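Local coordinates for protein putative methylthioribose-1-phosphate isomerase (Archaeoglobus fulgidus, PDB 1T5O) that probably interconverts methylthioribose-1-phosphate and methylthioribulose-1-phosphate, an aldose–ketose isomerisation linked to methionine biosynthesis, at residues A[228-242]-A[262-276]. Numbering follows the deposited sequence.
Sequences KVIVGADRIVRDAVF and YVAAPKATFDWERTA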
# COMPACT_ATOMS: atom_id res chain seq x y z
N LYS A 228 -4.84 7.53 -18.70
CA LYS A 228 -6.00 8.05 -18.00
C LYS A 228 -6.24 7.22 -16.76
O LYS A 228 -5.78 6.09 -16.65
CB LYS A 228 -7.28 7.96 -18.86
CG LYS A 228 -7.10 7.89 -20.38
CD LYS A 228 -7.96 8.97 -21.02
CE LYS A 228 -8.22 8.74 -22.48
NZ LYS A 228 -7.17 9.24 -23.31
N VAL A 229 -6.97 7.81 -15.82
CA VAL A 229 -7.33 7.11 -14.61
C VAL A 229 -8.86 7.00 -14.62
O VAL A 229 -9.54 7.96 -14.95
CB VAL A 229 -6.94 7.91 -13.33
CG1 VAL A 229 -7.39 7.15 -12.10
CG2 VAL A 229 -5.42 8.16 -13.28
N ILE A 230 -9.39 5.83 -14.27
CA ILE A 230 -10.85 5.69 -14.15
C ILE A 230 -11.13 4.89 -12.88
O ILE A 230 -10.64 3.77 -12.71
CB ILE A 230 -11.54 4.94 -15.36
CG1 ILE A 230 -11.17 5.58 -16.70
CG2 ILE A 230 -13.08 5.05 -15.19
CD1 ILE A 230 -11.84 4.88 -17.94
N VAL A 231 -11.88 5.50 -11.97
CA VAL A 231 -12.23 4.83 -10.73
C VAL A 231 -13.75 4.87 -10.56
O VAL A 231 -14.46 5.55 -11.32
CB VAL A 231 -11.58 5.52 -9.49
CG1 VAL A 231 -10.05 5.41 -9.58
CG2 VAL A 231 -12.04 6.97 -9.38
N GLY A 232 -14.25 4.12 -9.59
CA GLY A 232 -15.68 4.15 -9.35
C GLY A 232 -15.91 5.11 -8.19
O GLY A 232 -15.01 5.91 -7.85
N ALA A 233 -17.09 5.05 -7.59
CA ALA A 233 -17.42 5.92 -6.47
C ALA A 233 -18.38 5.24 -5.51
O ALA A 233 -19.23 4.45 -5.92
CB ALA A 233 -18.08 7.19 -6.95
N ASP A 234 -18.27 5.56 -4.23
CA ASP A 234 -19.19 4.99 -3.27
C ASP A 234 -20.29 6.01 -3.03
O ASP A 234 -21.42 5.66 -2.72
CB ASP A 234 -18.47 4.67 -1.99
CG ASP A 234 -17.60 3.45 -2.13
OD1 ASP A 234 -18.17 2.36 -2.39
OD2 ASP A 234 -16.37 3.59 -2.00
N ARG A 235 -19.93 7.28 -3.18
CA ARG A 235 -20.89 8.35 -2.95
C ARG A 235 -20.36 9.66 -3.47
O ARG A 235 -19.22 10.02 -3.21
CB ARG A 235 -21.17 8.48 -1.46
CG ARG A 235 -22.51 9.10 -1.21
CD ARG A 235 -22.39 10.27 -0.31
NE ARG A 235 -22.14 9.94 1.09
CZ ARG A 235 -22.90 9.14 1.84
NH1 ARG A 235 -23.96 8.53 1.34
NH2 ARG A 235 -22.63 9.01 3.14
N ILE A 236 -21.21 10.40 -4.18
CA ILE A 236 -20.78 11.67 -4.73
C ILE A 236 -21.63 12.81 -4.18
O ILE A 236 -22.85 12.84 -4.38
CB ILE A 236 -20.85 11.66 -6.26
CG1 ILE A 236 -19.95 10.51 -6.80
CG2 ILE A 236 -20.42 13.05 -6.82
CD1 ILE A 236 -19.97 10.27 -8.30
N VAL A 237 -20.98 13.73 -3.46
CA VAL A 237 -21.67 14.88 -2.87
C VAL A 237 -21.25 16.12 -3.66
O VAL A 237 -20.43 16.03 -4.57
CB VAL A 237 -21.35 15.01 -1.35
CG1 VAL A 237 -21.88 13.76 -0.63
CG2 VAL A 237 -19.83 15.20 -1.12
N ARG A 238 -21.80 17.29 -3.32
CA ARG A 238 -21.54 18.48 -4.10
C ARG A 238 -20.12 18.96 -4.25
O ARG A 238 -19.82 19.65 -5.22
CB ARG A 238 -22.42 19.65 -3.64
CG ARG A 238 -23.89 19.36 -3.86
CD ARG A 238 -24.70 20.63 -4.04
NE ARG A 238 -24.46 21.61 -3.00
CZ ARG A 238 -24.96 21.56 -1.77
NH1 ARG A 238 -25.74 20.55 -1.41
NH2 ARG A 238 -24.68 22.52 -0.91
N ASP A 239 -19.25 18.62 -3.30
CA ASP A 239 -17.86 19.04 -3.40
C ASP A 239 -16.89 17.88 -3.40
O ASP A 239 -15.67 18.09 -3.30
CB ASP A 239 -17.51 19.98 -2.25
CG ASP A 239 -17.85 19.40 -0.87
OD1 ASP A 239 -17.48 20.03 0.13
OD2 ASP A 239 -18.49 18.32 -0.76
N ALA A 240 -17.37 16.64 -3.50
CA ALA A 240 -16.40 15.54 -3.46
C ALA A 240 -16.88 14.17 -3.83
O ALA A 240 -18.06 13.88 -3.77
CB ALA A 240 -15.76 15.46 -2.05
N VAL A 241 -15.93 13.33 -4.21
CA VAL A 241 -16.22 11.94 -4.53
C VAL A 241 -15.66 11.07 -3.41
O VAL A 241 -14.46 11.10 -3.15
CB VAL A 241 -15.55 11.52 -5.87
CG1 VAL A 241 -15.74 10.04 -6.08
CG2 VAL A 241 -16.20 12.29 -7.05
N PHE A 242 -16.52 10.34 -2.71
CA PHE A 242 -16.03 9.41 -1.69
C PHE A 242 -15.84 8.04 -2.35
O PHE A 242 -16.75 7.52 -3.01
CB PHE A 242 -17.00 9.30 -0.50
CG PHE A 242 -17.01 10.52 0.42
CD1 PHE A 242 -17.76 11.65 0.09
CD2 PHE A 242 -16.23 10.55 1.58
CE1 PHE A 242 -17.74 12.79 0.89
CE2 PHE A 242 -16.20 11.70 2.40
CZ PHE A 242 -16.96 12.83 2.04
N TYR A 262 -11.09 10.16 -14.22
CA TYR A 262 -12.53 9.97 -14.37
C TYR A 262 -13.14 9.13 -13.27
O TYR A 262 -12.51 8.21 -12.76
CB TYR A 262 -12.82 9.30 -15.73
CG TYR A 262 -12.37 10.12 -16.91
CD1 TYR A 262 -12.89 11.39 -17.13
CD2 TYR A 262 -11.39 9.62 -17.79
CE1 TYR A 262 -12.46 12.15 -18.20
CE2 TYR A 262 -10.94 10.38 -18.88
CZ TYR A 262 -11.48 11.63 -19.08
OH TYR A 262 -11.09 12.38 -20.15
N VAL A 263 -14.37 9.48 -12.90
CA VAL A 263 -15.10 8.71 -11.89
C VAL A 263 -16.36 8.18 -12.60
O VAL A 263 -17.17 8.95 -13.13
CB VAL A 263 -15.53 9.57 -10.67
CG1 VAL A 263 -16.39 8.72 -9.77
CG2 VAL A 263 -14.28 10.07 -9.90
N ALA A 264 -16.51 6.87 -12.63
CA ALA A 264 -17.67 6.27 -13.28
C ALA A 264 -18.68 5.89 -12.20
O ALA A 264 -18.37 5.08 -11.32
CB ALA A 264 -17.23 5.01 -14.08
N ALA A 265 -19.88 6.46 -12.24
CA ALA A 265 -20.90 6.11 -11.24
C ALA A 265 -22.27 6.48 -11.73
O ALA A 265 -22.44 7.53 -12.33
CB ALA A 265 -20.64 6.83 -9.92
N PRO A 266 -23.28 5.65 -11.43
CA PRO A 266 -24.65 5.93 -11.86
C PRO A 266 -25.29 7.03 -11.03
O PRO A 266 -24.81 7.39 -9.96
CB PRO A 266 -25.37 4.58 -11.70
CG PRO A 266 -24.72 4.03 -10.48
CD PRO A 266 -23.22 4.38 -10.66
N LYS A 267 -26.40 7.56 -11.55
CA LYS A 267 -27.13 8.64 -10.89
C LYS A 267 -27.40 8.33 -9.42
O LYS A 267 -27.27 9.20 -8.55
CB LYS A 267 -28.47 8.89 -11.63
CG LYS A 267 -29.37 9.95 -10.97
CD LYS A 267 -30.58 10.28 -11.88
CE LYS A 267 -31.52 11.26 -11.22
NZ LYS A 267 -32.62 11.63 -12.16
N ALA A 268 -27.76 7.08 -9.14
CA ALA A 268 -28.10 6.67 -7.78
C ALA A 268 -26.95 6.81 -6.76
O ALA A 268 -27.19 6.80 -5.55
CB ALA A 268 -28.63 5.24 -7.77
N THR A 269 -25.72 6.96 -7.23
CA THR A 269 -24.59 7.11 -6.31
C THR A 269 -24.41 8.57 -5.87
O THR A 269 -23.69 8.88 -4.91
CB THR A 269 -23.33 6.55 -6.99
OG1 THR A 269 -23.52 5.14 -7.18
CG2 THR A 269 -22.09 6.75 -6.15
N PHE A 270 -25.09 9.49 -6.57
CA PHE A 270 -25.01 10.89 -6.20
C PHE A 270 -25.91 11.13 -4.97
O PHE A 270 -26.94 10.50 -4.84
CB PHE A 270 -25.46 11.78 -7.35
CG PHE A 270 -24.48 11.81 -8.51
CD1 PHE A 270 -24.27 10.66 -9.30
CD2 PHE A 270 -23.77 12.97 -8.80
CE1 PHE A 270 -23.34 10.68 -10.37
CE2 PHE A 270 -22.86 13.00 -9.86
CZ PHE A 270 -22.64 11.87 -10.65
N ASP A 271 -25.48 12.02 -4.09
CA ASP A 271 -26.21 12.39 -2.85
C ASP A 271 -26.02 13.91 -2.88
O ASP A 271 -25.35 14.47 -2.01
CB ASP A 271 -25.49 11.76 -1.63
CG ASP A 271 -26.32 11.81 -0.35
OD1 ASP A 271 -27.44 12.39 -0.33
OD2 ASP A 271 -25.85 11.26 0.66
N TRP A 272 -26.66 14.55 -3.86
CA TRP A 272 -26.47 15.98 -4.12
C TRP A 272 -26.98 17.00 -3.13
O TRP A 272 -26.68 18.19 -3.28
CB TRP A 272 -26.99 16.32 -5.53
CG TRP A 272 -26.17 17.38 -6.25
CD1 TRP A 272 -26.60 18.61 -6.64
CD2 TRP A 272 -24.79 17.29 -6.64
NE1 TRP A 272 -25.57 19.30 -7.25
CE2 TRP A 272 -24.45 18.50 -7.26
CE3 TRP A 272 -23.82 16.29 -6.52
CZ2 TRP A 272 -23.17 18.76 -7.77
CZ3 TRP A 272 -22.53 16.54 -7.03
CH2 TRP A 272 -22.23 17.78 -7.64
N GLU A 273 -27.76 16.56 -2.13
CA GLU A 273 -28.22 17.49 -1.10
C GLU A 273 -27.09 17.70 -0.07
O GLU A 273 -27.10 18.64 0.70
CB GLU A 273 -29.44 16.91 -0.38
CG GLU A 273 -30.69 16.79 -1.26
CD GLU A 273 -31.27 18.15 -1.65
OE1 GLU A 273 -30.73 19.20 -1.23
OE2 GLU A 273 -32.28 18.16 -2.38
N ARG A 274 -26.10 16.82 -0.09
CA ARG A 274 -25.02 16.89 0.89
C ARG A 274 -23.70 17.47 0.35
O ARG A 274 -23.51 17.61 -0.86
CB ARG A 274 -24.73 15.48 1.41
CG ARG A 274 -25.95 14.64 1.88
CD ARG A 274 -26.33 14.89 3.36
NE ARG A 274 -27.08 16.13 3.52
CZ ARG A 274 -28.35 16.31 3.16
NH1 ARG A 274 -29.05 15.33 2.60
NH2 ARG A 274 -28.94 17.48 3.39
N THR A 275 -22.81 17.78 1.29
CA THR A 275 -21.44 18.21 0.99
C THR A 275 -20.57 17.30 1.85
O THR A 275 -21.07 16.55 2.71
CB THR A 275 -21.15 19.69 1.32
OG1 THR A 275 -21.47 19.96 2.69
CG2 THR A 275 -21.93 20.58 0.38
N ALA A 276 -19.26 17.32 1.60
CA ALA A 276 -18.36 16.44 2.30
C ALA A 276 -18.44 16.57 3.80
O ALA A 276 -18.28 15.60 4.48
CB ALA A 276 -16.89 16.65 1.82
O HOH W 1 -19.14 3.43 -9.18
O HOH W 2 -21.49 3.25 -7.82
O HOH W 3 -26.03 21.15 1.47
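Trp272 lays one face of its indole against Arg238, whose CG stands 3.6 Å from the centroid of the five-membered ring, a CH-pi contact nearly on the ring normal; at the indole edge is CG2 of Ile236. The Arg238 guanidinium has Thr275 CG2 over one face and, at its edge and in its plane, Trp272 O. CD1 of Ile236 sits over one face of the Phe270 ring, while the edge of the Tyr262 ring meets CD of Lys228. Tyr262 belongs to the parallel strands 228-231 and 262-264 of a Rossmann-like sheet; Phe270 and Trp272 lie in the following loop, packed on strand 235-237 and its turn. Tyr262 N gives its hydrogen to Val229 O (2.8 Å), and Val231 N and O pair with Tyr262 O and Ala264 N. Val263, branched at CB, bridges sheet and hairpin 235-242: CG2 meets Val231 CG2, CG1 meets Val241 CG1. The hairpin opens with a classic beta bulge, Asp234 and Arg235 facing Phe242; Asp234 is the probable proton donor of the isomerase. Beyond the bulge Ile236 O accepts from Asp271 N at 2.8 Å. Isoleucine suits position 236 because its branches part: CG2 reaches the Phe270 rim and Trp272 edge, while CG1, anti to the carbonyl carbon (chi1 -59°), directs CD1 to the Phe270 face and Ala265 CB. Arginine suits its place too: its aliphatic stem crosses the indole while Arg238 NH1 donates almost straight to Trp272 O (3.2 Å, 172°). Were Trp272 an alanine, the Arg238 stem would probably lose its aromatic floor and a gap open beside Ile236 CG2. At the type I turn 237-240, the syn lone pair of Asp239 OD2 takes the hydrogen of Ala276 N at 2.7 Å.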